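Local coordinates for epoxyqueuosine reductase (PDB 5D6S), which binds one cobalamin and two iron/sulfur clusters within a single chain that carries a double-cluster 4Fe-4S domain, at residues L126-V131 against G154-G159; I97-P102 against Y189-E194; E79-P84 against A160-A165; I41-I46 against Q133-R138. All blocks are in the same frame, centred on the assembly; numbering follows the deposited sequence.

Interaction 2 lies in an antiparallel sheet, where it pairs the two central strands. Interactions 1 and 4 both use helix 128-144, which covers the sheet face carrying Ile97, Val99 and Tyr191, and interaction 3 lies by the cobalamin. Interactions 2 and 4 have centres about 9 Å apart, and Ala98 N meets Lys45 O at 3.1 Å where strands 93-100 and 45-50 adjoin. Interaction 1 is joined to interaction 3 by Asp157 N and Asp163 OD2, 2.8 Å apart. Interactions 1, 2 and 3 all supply residues to the cobalamin pocket, and Arg81 NH1 hydrogen-bonds the ligand. Interaction 4 stands back from it, the Lys135 side chain being about 12 Å away between nearest atoms.

Interaction 1 of 4, residues L126-V131 against G154-G159; sequences LDYHYV and GMVDTG
His129 and Asp157 meet through a side-chain hydrogen bond: NE2 of His129 donates to OD2 of Asp157 at 2.7 Å. The carboxylate oxygen lies close to the imidazole plane, whereas the ring nitrogen reaches that oxygen on its anti side, 30° out of the carboxylate plane. The CG of Asp157 stands anti to its backbone N (chi1 -178°), which carries the acid toward helix 128-144. Tyr128 adds the apolar part of the contact. Its CD1 edge packs against Val156 CG2 at 4.0 Å, and CE1 lies 3.9 Å from Asp157 CB. Thr158 CG2 packs beside the imidazole, 3.8 Å from His129 CD2.

Behind this first shell, Asp127 fixes the imidazole. Its OD1 accepts a hydrogen bond from His129 ND1 through the syn lone pair at 2.7 Å, and from above the carboxylate plane it also accepts the backbone N of His129 at 3.1 Å, capping the helix. The Tyr128 ring, stacked in turn with Tyr191, presents CE1 over one imidazole face. Asp157 O hydrogen-bonds cobalamin, and Asp157 N donates to Asp163 OD2. With both imidazole nitrogens engaged, ring rotation is restrained, and hydrogen bonds link Asp127, His129 and Asp157, the last in the cobalamin pocket.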
loop_
_atom_site.group_PDB
_atom_site.type_symbol
_atom_site.label_atom_id
_atom_site.label_comp_id
_atom_site.label_asym_id
_atom_site.label_seq_id
_atom_site.Cartn_x
_atom_site.Cartn_y
_atom_site.Cartn_z
ATOM N N LEU A 126 9.358 -5.325 -8.791
ATOM C CA LEU A 126 8.429 -6.447 -8.897
ATOM C C LEU A 126 7.496 -6.667 -7.716
ATOM O O LEU A 126 7.909 -6.609 -6.575
ATOM C CB LEU A 126 9.161 -7.751 -9.154
ATOM C CG LEU A 126 8.411 -8.528 -10.227
ATOM C CD1 LEU A 126 8.602 -7.786 -11.532
ATOM C CD2 LEU A 126 8.924 -9.944 -10.367
ATOM N N ASP A 127 6.228 -6.914 -8.034
ATOM C CA ASP A 127 5.162 -7.050 -7.067
ATOM C C ASP A 127 5.627 -7.983 -5.980
ATOM O O ASP A 127 5.928 -9.150 -6.251
ATOM C CB ASP A 127 3.931 -7.632 -7.752
ATOM C CG ASP A 127 2.758 -7.841 -6.804
ATOM O OD1 ASP A 127 2.846 -7.472 -5.625
ATOM O OD2 ASP A 127 1.737 -8.413 -7.238
ATOM N N TYR A 128 5.704 -7.469 -4.752
ATOM C CA TYR A 128 6.144 -8.287 -3.616
ATOM C C TYR A 128 5.406 -9.627 -3.535
ATOM O O TYR A 128 6.006 -10.646 -3.239
ATOM C CB TYR A 128 6.074 -7.505 -2.281
ATOM C CG TYR A 128 4.713 -7.235 -1.665
ATOM C CD1 TYR A 128 4.082 -8.190 -0.878
ATOM C CD2 TYR A 128 4.074 -6.015 -1.834
ATOM C CE1 TYR A 128 2.856 -7.938 -0.274
ATOM C CE2 TYR A 128 2.838 -5.770 -1.256
ATOM C CZ TYR A 128 2.237 -6.744 -0.468
ATOM O OH TYR A 128 1.004 -6.520 0.111
ATOM N N HIS A 129 4.110 -9.624 -3.801
ATOM C CA HIS A 129 3.336 -10.872 -3.785
ATOM C C HIS A 129 4.034 -11.939 -4.587
ATOM O O HIS A 129 4.095 -13.070 -4.163
ATOM C CB HIS A 129 1.908 -10.697 -4.352
ATOM C CG HIS A 129 1.054 -9.736 -3.576
ATOM N ND1 HIS A 129 1.137 -8.367 -3.739
ATOM C CD2 HIS A 129 0.096 -9.943 -2.645
ATOM C CE1 HIS A 129 0.269 -7.773 -2.939
ATOM N NE2 HIS A 129 -0.377 -8.708 -2.267
ATOM N N TYR A 130 4.497 -11.608 -5.783
ATOM C CA TYR A 130 5.169 -12.614 -6.582
ATOM C C TYR A 130 6.540 -12.964 -5.978
ATOM O O TYR A 130 6.915 -14.135 -5.912
ATOM C CB TYR A 130 5.351 -12.199 -8.047
ATOM C CG TYR A 130 6.394 -13.089 -8.657
ATOM C CD1 TYR A 130 6.122 -14.443 -8.906
ATOM C CD2 TYR A 130 7.697 -12.628 -8.873
ATOM C CE1 TYR A 130 7.104 -15.285 -9.407
ATOM C CE2 TYR A 130 8.692 -13.460 -9.376
ATOM C CZ TYR A 130 8.395 -14.786 -9.637
ATOM O OH TYR A 130 9.376 -15.621 -10.128
ATOM N N VAL A 131 7.294 -11.948 -5.562
ATOM C CA VAL A 131 8.641 -12.160 -5.039
ATOM C C VAL A 131 8.612 -13.119 -3.834
ATOM O O VAL A 131 9.368 -14.089 -3.784
ATOM C CB VAL A 131 9.343 -10.833 -4.657
ATOM C CG1 VAL A 131 10.722 -11.098 -4.076
ATOM C CG2 VAL A 131 9.492 -9.922 -5.866
ATOM N N GLY A 154 1.239 -21.578 2.268
ATOM C CA GLY A 154 1.888 -20.267 2.169
ATOM C C GLY A 154 0.910 -19.108 2.074
ATOM O O GLY A 154 -0.107 -19.202 1.410
ATOM N N MET A 155 1.251 -17.996 2.713
ATOM C CA MET A 155 0.452 -16.774 2.652
ATOM C C MET A 155 1.330 -15.537 2.458
ATOM O O MET A 155 2.399 -15.440 3.039
ATOM C CB MET A 155 -0.363 -16.614 3.937
ATOM C CG MET A 155 -1.448 -17.644 4.076
ATOM S SD MET A 155 -2.325 -17.381 5.613
ATOM C CE MET A 155 -3.704 -18.506 5.393
ATOM N N VAL A 156 0.864 -14.587 1.662
ATOM C CA VAL A 156 1.495 -13.266 1.630
ATOM C C VAL A 156 0.462 -12.203 1.225
ATOM O O VAL A 156 0.018 -12.172 0.088
ATOM C CB VAL A 156 2.779 -13.274 0.761
ATOM C CG1 VAL A 156 2.572 -14.095 -0.489
ATOM C CG2 VAL A 156 3.244 -11.872 0.432
ATOM N N ASP A 157 0.045 -11.407 2.211
ATOM C CA ASP A 157 -0.946 -10.338 2.077
ATOM C C ASP A 157 -2.367 -10.858 1.848
ATOM O O ASP A 157 -3.299 -10.454 2.537
ATOM C CB ASP A 157 -0.515 -9.329 1.006
ATOM C CG ASP A 157 -1.485 -8.155 0.863
ATOM O OD1 ASP A 157 -1.700 -7.398 1.828
ATOM O OD2 ASP A 157 -1.958 -7.924 -0.263
ATOM N N THR A 158 -2.529 -11.754 0.884
ATOM C CA THR A 158 -3.852 -12.136 0.387
ATOM C C THR A 158 -4.427 -13.305 1.124
ATOM O O THR A 158 -5.540 -13.733 0.857
ATOM C CB THR A 158 -3.749 -12.572 -1.080
ATOM O OG1 THR A 158 -2.807 -13.641 -1.203
ATOM C CG2 THR A 158 -3.288 -11.436 -1.968
ATOM N N GLY A 159 -3.657 -13.855 2.057
ATOM C CA GLY A 159 -4.134 -14.927 2.926
ATOM C C GLY A 159 -5.009 -14.418 4.079
ATOM O O GLY A 159 -5.154 -13.208 4.291
#

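Interaction 2 of 4, residues I97-P102 against Y189-E194; sequences IAVAYP and YMYLGE
Strands 97-100 and 190-194 pair antiparallel in the middle of a four-stranded sheet, and Tyr101 extends the pairing into an aromatic cluster with Tyr189 and Tyr191. Ile97 with Gly193 and Val99 with Tyr191 are hydrogen-bonded pairs; Ala98 with Leu192 and Ala100 with Met190 are non-hydrogen-bonded. Beyond the last pair, Tyr101 N still donates to Tyr189 O at 2.9 Å.

From there the Tyr101 side chain turns back over the neighbouring strand, its CG lying between the backbone N and the carbonyl carbon (chi1 62°). CB meets the Tyr191 hydroxyl OH at 3.6 Å, and CG faces Tyr191 CZ at the same separation. The CD1 side lies over the Tyr191 ring in an offset stack, with planes 13° apart and centroids 4.3 Å apart. Farther out, CE1 approaches the Tyr189 carbonyl C at 3.4 Å, while Tyr189 CB sits over the opposite face in a CH-pi contact.

Helix 128-144 packs against the sheet face bearing Ile97, Val99 and Tyr191. On the other face Leu192 and Met190 line the cobalamin pocket, and Ala98 CB touches Met190 SD. At its tip, Tyr101 OH lies in the plane of the Tyr189 ring, 3.8 Å from CD1.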
loop_
_atom_site.group_PDB
_atom_site.type_symbol
_atom_site.label_atom_id
_atom_site.label_comp_id
_atom_site.label_asym_id
_atom_site.label_seq_id
_atom_site.Cartn_x
_atom_site.Cartn_y
_atom_site.Cartn_z
ATOM N N ILE A 97 8.284 -14.923 7.418
ATOM C CA ILE A 97 9.416 -14.326 6.689
ATOM C C ILE A 97 9.284 -12.810 6.519
ATOM O O ILE A 97 8.199 -12.253 6.631
ATOM C CB ILE A 97 9.664 -14.979 5.319
ATOM C CG1 ILE A 97 8.501 -14.757 4.377
ATOM C CG2 ILE A 97 9.902 -16.462 5.500
ATOM C CD1 ILE A 97 8.892 -15.036 2.942
ATOM N N ALA A 98 10.424 -12.163 6.312
ATOM C CA ALA A 98 10.491 -10.737 6.065
ATOM C C ALA A 98 11.548 -10.478 5.004
ATOM O O ALA A 98 12.650 -11.014 5.091
ATOM C CB ALA A 98 10.831 -9.989 7.334
ATOM N N VAL A 99 11.191 -9.705 3.981
ATOM C CA VAL A 99 12.140 -9.320 2.943
ATOM C C VAL A 99 12.181 -7.814 2.978
ATOM O O VAL A 99 11.138 -7.161 2.885
ATOM C CB VAL A 99 11.720 -9.803 1.547
ATOM C CG1 VAL A 99 12.700 -9.323 0.486
ATOM C CG2 VAL A 99 11.643 -11.319 1.514
ATOM N N ALA A 100 13.378 -7.257 3.111
ATOM C CA ALA A 100 13.510 -5.816 3.200
ATOM C C ALA A 100 13.479 -5.185 1.813
ATOM O O ALA A 100 13.849 -5.827 0.834
ATOM C CB ALA A 100 14.792 -5.453 3.926
ATOM N N TYR A 101 13.038 -3.926 1.746
ATOM C CA TYR A 101 13.019 -3.158 0.487
ATOM C C TYR A 101 13.483 -1.715 0.697
ATOM O O TYR A 101 13.277 -1.130 1.774
ATOM C CB TYR A 101 11.623 -3.175 -0.158
ATOM C CG TYR A 101 10.512 -2.535 0.665
ATOM C CD1 TYR A 101 9.786 -3.276 1.566
ATOM C CD2 TYR A 101 10.163 -1.211 0.496
ATOM C CE1 TYR A 101 8.739 -2.717 2.294
ATOM C CE2 TYR A 101 9.126 -0.635 1.230
ATOM C CZ TYR A 101 8.409 -1.391 2.129
ATOM O OH TYR A 101 7.378 -0.852 2.886
ATOM N N PRO A 102 14.153 -1.147 -0.322
ATOM C CA PRO A 102 14.650 0.215 -0.203
ATOM C C PRO A 102 13.513 1.211 -0.127
ATOM O O PRO A 102 12.515 1.043 -0.812
ATOM C CB PRO A 102 15.435 0.429 -1.491
ATOM C CG PRO A 102 14.954 -0.622 -2.448
ATOM C CD PRO A 102 14.407 -1.748 -1.642
ATOM N N TYR A 189 10.447 -1.027 6.712
ATOM C CA TYR A 189 10.556 -1.280 5.263
ATOM C C TYR A 189 10.854 -2.732 4.940
ATOM O O TYR A 189 11.844 -3.058 4.278
ATOM C CB TYR A 189 11.521 -0.282 4.573
ATOM C CG TYR A 189 11.101 1.178 4.804
ATOM C CD1 TYR A 189 9.831 1.644 4.410
ATOM C CD2 TYR A 189 11.941 2.070 5.453
ATOM C CE1 TYR A 189 9.440 2.955 4.632
ATOM C CE2 TYR A 189 11.555 3.379 5.672
ATOM C CZ TYR A 189 10.303 3.821 5.265
ATOM O OH TYR A 189 9.952 5.143 5.488
ATOM N N MET A 190 9.917 -3.583 5.375
ATOM C CA MET A 190 9.898 -5.026 5.070
ATOM C C MET A 190 8.539 -5.526 4.549
ATOM O O MET A 190 7.479 -5.150 5.082
ATOM C CB MET A 190 10.194 -5.857 6.323
ATOM C CG MET A 190 11.429 -5.460 7.123
ATOM S SD MET A 190 11.476 -6.345 8.691
ATOM C CE MET A 190 10.183 -5.527 9.648
ATOM N N TYR A 191 8.592 -6.379 3.518
ATOM C CA TYR A 191 7.450 -7.198 3.097
ATOM C C TYR A 191 7.358 -8.410 4.008
ATOM O O TYR A 191 8.374 -8.956 4.412
ATOM C CB TYR A 191 7.634 -7.724 1.672
ATOM C CG TYR A 191 7.964 -6.680 0.610
ATOM C CD1 TYR A 191 7.222 -5.508 0.485
ATOM C CD2 TYR A 191 9.010 -6.889 -0.299
ATOM C CE1 TYR A 191 7.519 -4.572 -0.501
ATOM C CE2 TYR A 191 9.293 -5.962 -1.295
ATOM C CZ TYR A 191 8.549 -4.804 -1.393
ATOM O OH TYR A 191 8.838 -3.881 -2.381
ATOM N N LEU A 192 6.147 -8.835 4.333
ATOM C CA LEU A 192 5.934 -9.984 5.215
ATOM C C LEU A 192 5.250 -11.162 4.522
ATOM O O LEU A 192 4.471 -10.988 3.597
ATOM C CB LEU A 192 5.095 -9.598 6.443
ATOM C CG LEU A 192 5.682 -8.520 7.359
ATOM C CD1 LEU A 192 4.834 -8.344 8.619
ATOM C CD2 LEU A 192 7.126 -8.836 7.714
ATOM N N GLY A 193 5.572 -12.355 5.001
ATOM C CA GLY A 193 4.937 -13.593 4.577
ATOM C C GLY A 193 4.889 -14.624 5.702
ATOM O O GLY A 193 5.499 -14.439 6.754
ATOM N N GLU A 194 4.165 -15.710 5.465
ATOM C CA GLU A 194 4.038 -16.820 6.414
ATOM C C GLU A 194 4.006 -18.147 5.691
ATOM O O GLU A 194 3.398 -18.274 4.636
ATOM C CB GLU A 194 2.730 -16.778 7.190
ATOM C CG GLU A 194 2.493 -15.524 7.977
ATOM C CD GLU A 194 1.667 -14.534 7.219
ATOM O OE1 GLU A 194 2.193 -13.428 6.982
ATOM O OE2 GLU A 194 0.516 -14.877 6.847
#

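Interaction 3 of 4, residues E79-P84 against A160-A165; sequences EERIYP and ALVDTA
Arg81 reaches across to the backbone of Ala160 and supplies the polar part of this contact. Its NH2 donates to Ala160 O at 3.2 Å in a nearly straight bond (174°); the oxygen lies in the guanidinium plane, but the nitrogen stands 51° above the carbonyl plane. Bends at chi2 and chi3 curl the arginine over this carbonyl, and NH1, on the other branch, hydrogen-bonds cobalamin. The same Ala160 oxygen also receives a CA-H...O contact from Arg81 CA, at 3.4 Å.

Van der Waals contacts flank that bond. Val162 CG2 sits over one guanidinium face, toward its rim, 3.7 Å from Arg81 NH2, so the flat group is held at its edge by one carbonyl and covered on one face by a methyl. Two more methyls rest on backbone oxygens: Leu161 CD2 comes within 3.4 Å of Arg81 O, and Ala160 CB lies 3.5 Å from Glu80 O.

Ligand bonds follow directly along the second segment, where Leu161 O and Asp163 N both hydrogen-bond cobalamin. Val162 is the N-cap residue of helix 163-169, in which Ala165 touches Tyr56 and Leu57 of helix 55-67. The contact thus joins the short, weakly bonded helix 78-82 to the start of helix 163-169, with Leu161 packed against Glu194 and Ile196 of strand 190-197.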
loop_
_atom_site.group_PDB
_atom_site.type_symbol
_atom_site.label_atom_id
_atom_site.label_comp_id
_atom_site.label_asym_id
_atom_site.label_seq_id
_atom_site.Cartn_x
_atom_site.Cartn_y
_atom_site.Cartn_z
ATOM N N GLU A 79 -13.090 -15.997 11.907
ATOM C CA GLU A 79 -12.577 -17.275 12.433
ATOM C C GLU A 79 -11.340 -17.731 11.696
ATOM O O GLU A 79 -10.342 -18.071 12.323
ATOM C CB GLU A 79 -13.629 -18.380 12.349
ATOM C CG GLU A 79 -14.631 -18.378 13.489
ATOM C CD GLU A 79 -15.685 -17.284 13.361
ATOM O OE1 GLU A 79 -15.807 -16.668 12.273
ATOM O OE2 GLU A 79 -16.391 -17.031 14.370
ATOM N N GLU A 80 -11.387 -17.711 10.363
ATOM C CA GLU A 80 -10.226 -18.131 9.539
ATOM C C GLU A 80 -8.976 -17.256 9.804
ATOM O O GLU A 80 -7.836 -17.624 9.481
ATOM C CB GLU A 80 -10.577 -18.133 8.035
ATOM C CG GLU A 80 -11.270 -19.411 7.586
ATOM C CD GLU A 80 -11.800 -19.400 6.157
ATOM O OE1 GLU A 80 -12.495 -20.380 5.808
ATOM O OE2 GLU A 80 -11.558 -18.444 5.384
ATOM N N ARG A 81 -9.228 -16.097 10.394
ATOM C CA ARG A 81 -8.210 -15.112 10.660
ATOM C C ARG A 81 -7.375 -15.396 11.915
ATOM O O ARG A 81 -6.180 -15.080 11.966
ATOM C CB ARG A 81 -8.895 -13.773 10.824
ATOM C CG ARG A 81 -8.106 -12.650 10.230
ATOM C CD ARG A 81 -8.678 -12.159 8.924
ATOM N NE ARG A 81 -8.511 -10.721 8.941
ATOM C CZ ARG A 81 -7.381 -10.062 8.693
ATOM N NH1 ARG A 81 -7.379 -8.747 8.806
ATOM N NH2 ARG A 81 -6.279 -10.681 8.305
ATOM N N ILE A 82 -8.017 -15.996 12.914
ATOM C CA ILE A 82 -7.409 -16.252 14.232
ATOM C C ILE A 82 -7.075 -17.733 14.511
ATOM O O ILE A 82 -6.239 -18.018 15.363
ATOM C CB ILE A 82 -8.299 -15.749 15.389
ATOM C CG1 ILE A 82 -9.768 -15.827 15.021
ATOM C CG2 ILE A 82 -7.960 -14.313 15.744
ATOM C CD1 ILE A 82 -10.669 -15.838 16.223
ATOM N N TYR A 83 -7.707 -18.659 13.793
ATOM C CA TYR A 83 -7.504 -20.091 14.017
ATOM C C TYR A 83 -6.744 -20.727 12.859
ATOM O O TYR A 83 -7.366 -21.217 11.901
ATOM C CB TYR A 83 -8.864 -20.807 14.209
ATOM C CG TYR A 83 -9.705 -20.277 15.362
ATOM C CD1 TYR A 83 -9.147 -20.095 16.630
ATOM C CD2 TYR A 83 -11.052 -19.971 15.190
ATOM C CE1 TYR A 83 -9.896 -19.606 17.693
ATOM C CE2 TYR A 83 -11.812 -19.479 16.243
ATOM C CZ TYR A 83 -11.230 -19.299 17.499
ATOM O OH TYR A 83 -11.973 -18.790 18.546
ATOM N N PRO A 84 -5.406 -20.774 12.946
ATOM C CA PRO A 84 -4.570 -21.313 11.865
ATOM C C PRO A 84 -4.921 -22.717 11.386
ATOM O O PRO A 84 -4.633 -23.063 10.232
ATOM C CB PRO A 84 -3.169 -21.327 12.468
ATOM C CG PRO A 84 -3.190 -20.258 13.465
ATOM C CD PRO A 84 -4.583 -20.252 14.038
ATOM N N ALA A 160 -5.534 -15.364 4.868
ATOM C CA ALA A 160 -6.487 -15.093 5.959
ATOM C C ALA A 160 -5.855 -14.604 7.259
ATOM O O ALA A 160 -6.475 -13.874 8.029
ATOM C CB ALA A 160 -7.283 -16.335 6.258
ATOM N N LEU A 161 -4.618 -14.973 7.497
ATOM C CA LEU A 161 -3.963 -14.525 8.723
ATOM C C LEU A 161 -3.650 -13.029 8.735
ATOM O O LEU A 161 -3.502 -12.388 7.685
ATOM C CB LEU A 161 -2.676 -15.327 8.994
ATOM C CG LEU A 161 -2.920 -16.825 9.220
ATOM C CD1 LEU A 161 -1.598 -17.497 9.532
ATOM C CD2 LEU A 161 -3.932 -17.083 10.322
ATOM N N VAL A 162 -3.512 -12.513 9.953
ATOM C CA VAL A 162 -3.013 -11.169 10.197
ATOM C C VAL A 162 -1.488 -11.234 10.099
ATOM O O VAL A 162 -0.824 -11.582 11.049
ATOM C CB VAL A 162 -3.455 -10.651 11.578
ATOM C CG1 VAL A 162 -3.017 -9.213 11.755
ATOM C CG2 VAL A 162 -4.963 -10.781 11.732
ATOM N N ASP A 163 -0.946 -10.918 8.925
ATOM C CA ASP A 163 0.487 -11.070 8.634
ATOM C C ASP A 163 1.368 -10.344 9.649
ATOM O O ASP A 163 2.537 -10.663 9.847
ATOM C CB ASP A 163 0.804 -10.491 7.253
ATOM C CG ASP A 163 0.225 -11.306 6.120
ATOM O OD1 ASP A 163 -0.470 -12.319 6.398
ATOM O OD2 ASP A 163 0.471 -10.922 4.946
ATOM N N THR A 164 0.787 -9.330 10.255
ATOM C CA THR A 164 1.528 -8.400 11.039
ATOM C C THR A 164 1.747 -8.989 12.443
ATOM O O THR A 164 2.817 -8.845 13.023
ATOM C CB THR A 164 0.767 -7.060 11.010
ATOM O OG1 THR A 164 1.698 -5.976 10.938
ATOM C CG2 THR A 164 -0.171 -6.893 12.185
ATOM N N ALA A 165 0.716 -9.662 12.949
ATOM C CA ALA A 165 0.697 -10.237 14.295
ATOM C C ALA A 165 1.432 -11.566 14.341
ATOM O O ALA A 165 1.974 -11.976 15.375
ATOM C CB ALA A 165 -0.743 -10.427 14.771
#

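Interaction 4 of 4, residues I41-I46 against Q133-R138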
loop_
_atom_site.group_PDB
_atom_site.type_symbol
_atom_site.label_atom_id
_atom_site.label_comp_id
_atom_site.label_asym_id
_atom_site.label_seq_id
_atom_site.Cartn_x
_atom_site.Cartn_y
_atom_site.Cartn_z
ATOM N N ILE A 41 18.426 -17.764 0.174
ATOM C CA ILE A 41 17.480 -17.383 -0.891
ATOM C C ILE A 41 16.879 -15.978 -0.714
ATOM O O ILE A 41 15.822 -15.670 -1.249
ATOM C CB ILE A 41 16.352 -18.424 -1.077
ATOM C CG1 ILE A 41 15.420 -18.466 0.139
ATOM C CG2 ILE A 41 16.951 -19.785 -1.411
ATOM C CD1 ILE A 41 14.424 -19.613 0.118
ATOM N N GLY A 42 17.588 -15.111 -0.003
ATOM C CA GLY A 42 17.293 -13.676 -0.022
ATOM C C GLY A 42 16.292 -13.207 1.007
ATOM O O GLY A 42 15.809 -12.077 0.922
ATOM N N ILE A 43 15.982 -14.053 1.983
ATOM C CA ILE A 43 15.071 -13.649 3.040
ATOM C C ILE A 43 15.844 -12.887 4.093
ATOM O O ILE A 43 16.787 -13.415 4.665
ATOM C CB ILE A 43 14.369 -14.854 3.679
ATOM C CG1 ILE A 43 13.512 -15.557 2.636
ATOM C CG2 ILE A 43 13.502 -14.422 4.860
ATOM C CD1 ILE A 43 12.949 -16.877 3.112
ATOM N N SER A 44 15.425 -11.659 4.369
ATOM C CA SER A 44 16.168 -10.760 5.243
ATOM C C SER A 44 16.014 -11.061 6.736
ATOM O O SER A 44 16.777 -10.550 7.569
ATOM C CB SER A 44 15.757 -9.301 4.977
ATOM O OG SER A 44 16.128 -8.913 3.670
ATOM N N LYS A 45 15.003 -11.833 7.082
ATOM C CA LYS A 45 14.751 -12.191 8.484
ATOM C C LYS A 45 13.764 -13.326 8.509
ATOM O O LYS A 45 12.948 -13.452 7.602
ATOM C CB LYS A 45 14.176 -11.026 9.285
ATOM C CG LYS A 45 15.046 -10.531 10.409
ATOM C CD LYS A 45 14.460 -9.259 11.012
ATOM C CE LYS A 45 15.096 -8.908 12.343
ATOM N NZ LYS A 45 14.411 -9.619 13.444
ATOM N N ILE A 46 13.835 -14.134 9.558
ATOM C CA ILE A 46 12.954 -15.284 9.698
ATOM C C ILE A 46 12.687 -15.532 11.158
ATOM O O ILE A 46 13.483 -15.184 12.030
ATOM C CB ILE A 46 13.534 -16.518 9.000
ATOM C CG1 ILE A 46 12.533 -17.663 8.998
ATOM C CG2 ILE A 46 14.864 -16.925 9.628
ATOM C CD1 ILE A 46 12.801 -18.661 7.892
ATOM N N GLN A 133 6.076 -15.175 -2.732
ATOM C CA GLN A 133 5.531 -16.495 -3.026
ATOM C C GLN A 133 6.609 -17.351 -3.645
ATOM O O GLN A 133 6.680 -18.535 -3.352
ATOM C CB GLN A 133 4.293 -16.446 -3.925
ATOM C CG GLN A 133 2.985 -16.447 -3.119
ATOM C CD GLN A 133 1.826 -15.765 -3.851
ATOM O OE1 GLN A 133 1.221 -14.803 -3.362
ATOM N NE2 GLN A 133 1.529 -16.259 -5.048
ATOM N N ASP A 134 7.458 -16.761 -4.486
ATOM C CA ASP A 134 8.613 -17.478 -5.038
ATOM C C ASP A 134 9.579 -17.937 -3.924
ATOM O O ASP A 134 9.992 -19.099 -3.891
ATOM C CB ASP A 134 9.351 -16.603 -6.056
ATOM C CG ASP A 134 10.615 -17.265 -6.601
ATOM O OD1 ASP A 134 10.475 -18.200 -7.422
ATOM O OD2 ASP A 134 11.734 -16.833 -6.210
ATOM N N LYS A 135 9.941 -17.027 -3.019
ATOM C CA LYS A 135 10.797 -17.358 -1.857
ATOM C C LYS A 135 10.227 -18.476 -0.940
ATOM O O LYS A 135 10.937 -19.413 -0.591
ATOM C CB LYS A 135 11.092 -16.095 -1.037
ATOM C CG LYS A 135 12.181 -15.225 -1.656
ATOM C CD LYS A 135 12.365 -13.932 -0.883
ATOM C CE LYS A 135 13.648 -13.206 -1.242
ATOM N NZ LYS A 135 13.883 -13.103 -2.708
ATOM N N LEU A 136 8.953 -18.367 -0.569
ATOM C CA LEU A 136 8.247 -19.436 0.158
ATOM C C LEU A 136 8.171 -20.784 -0.554
ATOM O O LEU A 136 8.064 -21.817 0.090
ATOM C CB LEU A 136 6.804 -19.010 0.450
ATOM C CG LEU A 136 6.580 -17.867 1.425
ATOM C CD1 LEU A 136 5.088 -17.736 1.683
ATOM C CD2 LEU A 136 7.318 -18.089 2.733
ATOM N N LYS A 137 8.149 -20.772 -1.878
ATOM C CA LYS A 137 8.094 -22.004 -2.660
ATOM C C LYS A 137 9.426 -22.706 -2.532
ATOM O O LYS A 137 9.479 -23.905 -2.274
ATOM C CB LYS A 137 7.863 -21.680 -4.130
ATOM C CG LYS A 137 6.660 -22.340 -4.765
ATOM C CD LYS A 137 6.133 -21.450 -5.880
ATOM C CE LYS A 137 5.155 -22.198 -6.762
ATOM N NZ LYS A 137 4.408 -21.325 -7.705
ATOM N N ARG A 138 10.499 -21.934 -2.718
ATOM C CA ARG A 138 11.889 -22.398 -2.568
ATOM C C ARG A 138 12.208 -22.961 -1.169
ATOM O O ARG A 138 12.792 -24.042 -1.034
ATOM C CB ARG A 138 12.863 -21.255 -2.915
ATOM C CG ARG A 138 13.395 -21.321 -4.340
ATOM C CD ARG A 138 13.199 -20.033 -5.115
ATOM N NE ARG A 138 13.938 -18.894 -4.564
ATOM C CZ ARG A 138 15.249 -18.699 -4.682
ATOM N NH1 ARG A 138 16.017 -19.574 -5.321
ATOM N NH2 ARG A 138 15.805 -17.614 -4.161
#
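Ile41 meets Arg138 and Lys135 because of how three side chains turn. In Ile41, chi1 of 67° tucks CG1 over the backbone, and chi2 near 180° then extends CD1 to helix 133-138, where it lies 3.6 Å from Lys135 O and 3.8 Å from Arg138 CB. Arg138 bends at chi2 (127°) and chi3 (64°), which folds its guanidinium back over the isoleucine. Ile41 CG2 then lies under one face of that group, toward its rim and 3.7 Å from NH2; the two side chains run past each other in opposite directions.

Lys135 stays extended as far as CE and bends only at its last torsion. Its CE methylene is 3.3 Å from both Ile41 O and Gly42 O, and CD touches Ile43 CG1 at 4.0 Å. The segments are therefore joined by packing, with the aliphatic part of a lysine and a guanidinium face doing most of the work. Asp134 OD2 faces Arg138 NE at 3.4 Å from well outside the guanidinium plane, a purely electrostatic pairing within the helix.

Toward the interior, Ile43 and Leu136 both touch Ile97, and Lys135 touches Val99 of strand 93-100. Gly42, with positive phi, is the C-prime residue of a Schellman motif that ends helix 30-40. At the protein surface, this helix-ending turn leads into edge strand 45-50 and packs beside helix 128-144, which covers one face of the antiparallel sheet in a layered alpha/beta fold.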